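PDB 2ZBC: 83aa long hypothetical transcriptional regulator asnC from Sulfolobus tokodaii, which is a stand-alone RAM module that binds isoleucine and probably serves as an amino-acid sensor in transcriptional regulation, like the ligand-binding domains of Lrp/AsnC proteins. Local coordinates for residues A[3-8]-A[41-46]. Numbering follows the deposited sequence.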
loop_
_atom_site.group_PDB
_atom_site.type_symbol
_atom_site.label_atom_id
_atom_site.label_comp_id
_atom_site.label_asym_id
_atom_site.label_seq_id
_atom_site.Cartn_x
_atom_site.Cartn_y
_atom_site.Cartn_z
ATOM N N SER A 3 -2.854 19.128 -16.778
ATOM C CA SER A 3 -3.368 19.237 -15.422
ATOM C C SER A 3 -3.089 17.936 -14.663
ATOM O O SER A 3 -3.190 16.845 -15.208
ATOM C CB SER A 3 -4.878 19.466 -15.435
ATOM O OG SER A 3 -5.264 20.552 -16.318
ATOM N N ALA A 4 -2.777 18.086 -13.388
ATOM C CA ALA A 4 -2.561 16.955 -12.585
ATOM C C ALA A 4 -2.716 17.346 -11.098
ATOM O O ALA A 4 -2.612 18.518 -10.732
ATOM C CB ALA A 4 -1.212 16.380 -12.873
ATOM N N ILE A 5 -2.969 16.348 -10.295
ATOM C CA ILE A 5 -2.947 16.498 -8.865
ATOM C C ILE A 5 -1.804 15.677 -8.349
ATOM O O ILE A 5 -1.719 14.489 -8.706
ATOM C CB ILE A 5 -4.235 15.992 -8.314
ATOM C CG1 ILE A 5 -5.435 16.782 -8.795
ATOM C CG2 ILE A 5 -4.229 15.996 -6.748
ATOM C CD1 ILE A 5 -5.501 18.099 -8.305
ATOM N N VAL A 6 -0.895 16.294 -7.557
ATOM C CA VAL A 6 0.284 15.625 -7.070
ATOM C C VAL A 6 0.191 15.467 -5.556
ATOM O O VAL A 6 -0.029 16.439 -4.843
ATOM C CB VAL A 6 1.560 16.405 -7.420
ATOM C CG1 VAL A 6 2.775 15.648 -7.009
ATOM C CG2 VAL A 6 1.628 16.676 -8.954
ATOM N N LEU A 7 0.330 14.239 -5.094
ATOM C CA LEU A 7 0.312 13.934 -3.665
ATOM C C LEU A 7 1.787 13.875 -3.186
ATOM O O LEU A 7 2.614 13.116 -3.734
ATOM C CB LEU A 7 -0.384 12.599 -3.394
ATOM C CG LEU A 7 -1.793 12.485 -4.020
ATOM C CD1 LEU A 7 -2.357 11.114 -3.916
ATOM C CD2 LEU A 7 -2.691 13.525 -3.373
ATOM N N ILE A 8 2.136 14.692 -2.212
ATOM C CA ILE A 8 3.545 14.813 -1.822
ATOM C C ILE A 8 3.697 14.249 -0.424
ATOM O O ILE A 8 2.871 14.544 0.433
ATOM C CB ILE A 8 3.931 16.272 -1.853
ATOM C CG1 ILE A 8 3.829 16.833 -3.288
ATOM C CG2 ILE A 8 5.354 16.450 -1.430
ATOM C CD1 ILE A 8 4.041 18.319 -3.314
ATOM N N VAL A 41 -1.137 18.152 -0.940
ATOM C CA VAL A 41 -1.886 17.899 -2.190
ATOM C C VAL A 41 -1.696 19.171 -2.968
ATOM O O VAL A 41 -1.951 20.224 -2.456
ATOM C CB VAL A 41 -3.383 17.631 -1.969
ATOM C CG1 VAL A 41 -4.092 17.579 -3.331
ATOM C CG2 VAL A 41 -3.639 16.455 -1.139
ATOM N N VAL A 42 -1.184 19.089 -4.178
ATOM C CA VAL A 42 -1.118 20.259 -5.041
ATOM C C VAL A 42 -1.890 20.009 -6.320
ATOM O O VAL A 42 -1.936 18.872 -6.813
ATOM C CB VAL A 42 0.332 20.661 -5.432
ATOM C CG1 VAL A 42 1.089 21.269 -4.254
ATOM C CG2 VAL A 42 1.072 19.585 -5.991
ATOM N N LYS A 43 -2.541 21.031 -6.827
ATOM C CA LYS A 43 -3.003 21.009 -8.229
ATOM C C LYS A 43 -1.983 21.721 -9.086
ATOM O O LYS A 43 -1.552 22.829 -8.780
ATOM C CB LYS A 43 -4.376 21.643 -8.340
ATOM C CG LYS A 43 -5.063 21.330 -9.699
ATOM C CD LYS A 43 -6.578 21.498 -9.502
ATOM C CE LYS A 43 -7.217 22.249 -10.597
ATOM N NZ LYS A 43 -6.985 21.666 -11.876
ATOM N N VAL A 44 -1.554 21.092 -10.163
ATOM C CA VAL A 44 -0.551 21.663 -11.019
ATOM C C VAL A 44 -1.206 21.885 -12.353
ATOM O O VAL A 44 -1.867 21.026 -12.824
ATOM C CB VAL A 44 0.618 20.720 -11.218
ATOM C CG1 VAL A 44 1.557 21.253 -12.273
ATOM C CG2 VAL A 44 1.313 20.486 -9.913
ATOM N N GLU A 45 -1.091 23.080 -12.887
ATOM C CA GLU A 45 -1.507 23.372 -14.266
ATOM C C GLU A 45 -0.282 23.857 -15.017
ATOM O O GLU A 45 0.386 24.818 -14.587
ATOM C CB GLU A 45 -2.606 24.456 -14.237
ATOM C CG GLU A 45 -3.135 24.941 -15.611
ATOM C CD GLU A 45 -3.929 23.904 -16.409
ATOM O OE1 GLU A 45 -4.602 23.019 -15.766
ATOM O OE2 GLU A 45 -3.839 23.977 -17.692
ATOM N N ALA A 46 0.108 23.153 -16.074
ATOM C CA ALA A 46 1.216 23.606 -16.842
ATOM C C ALA A 46 0.744 23.711 -18.327
ATOM O O ALA A 46 -0.304 23.191 -18.721
ATOM C CB ALA A 46 2.399 22.705 -16.724
#
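Ser-3 OG donates a hydrogen bond to Glu-45 OE1, 2.6 Å away, on the syn side and 21° out of the carboxylate plane. A turn about CB-CG (chi2 68°) brings the Glu-45 carboxylate toward the Ser-3 hydroxyl. With an alanine here, OE1 would probably lose this donor and the carboxylate would be freer to turn. On the same face CD1 of Ile-5 rests against the aliphatic stem of Lys-43, 3.5 Å from CG, while CG2, on the other branch, sits 3.8 Å from CG1 of Val-41. These are the two central antiparallel strands of the ferredoxin-like alpha-beta sheet of the Lrp/AsnC ligand-binding domain, and Leu-7 and Val-41 on this face also pack against the second subunit. Paired bonds link Ala-4 with Val-44 and Val-6 with Val-42; the straightest runs from Val-44 N to Ala-4 O, 2.8 Å. On the face covered by helices 15-22 and 49-60, chi1 of -72° sets CG1 of Val-42 anti to the carbonyl carbon, which puts CG2 between that carbon and the backbone N, 3.5 Å from CB of Val-6. The CG2 methyls of Val-6 and Val-44 meet diagonally at 3.9 Å, and Val-44 continues onto Leu-52 and Phe-55 of helix 49-60.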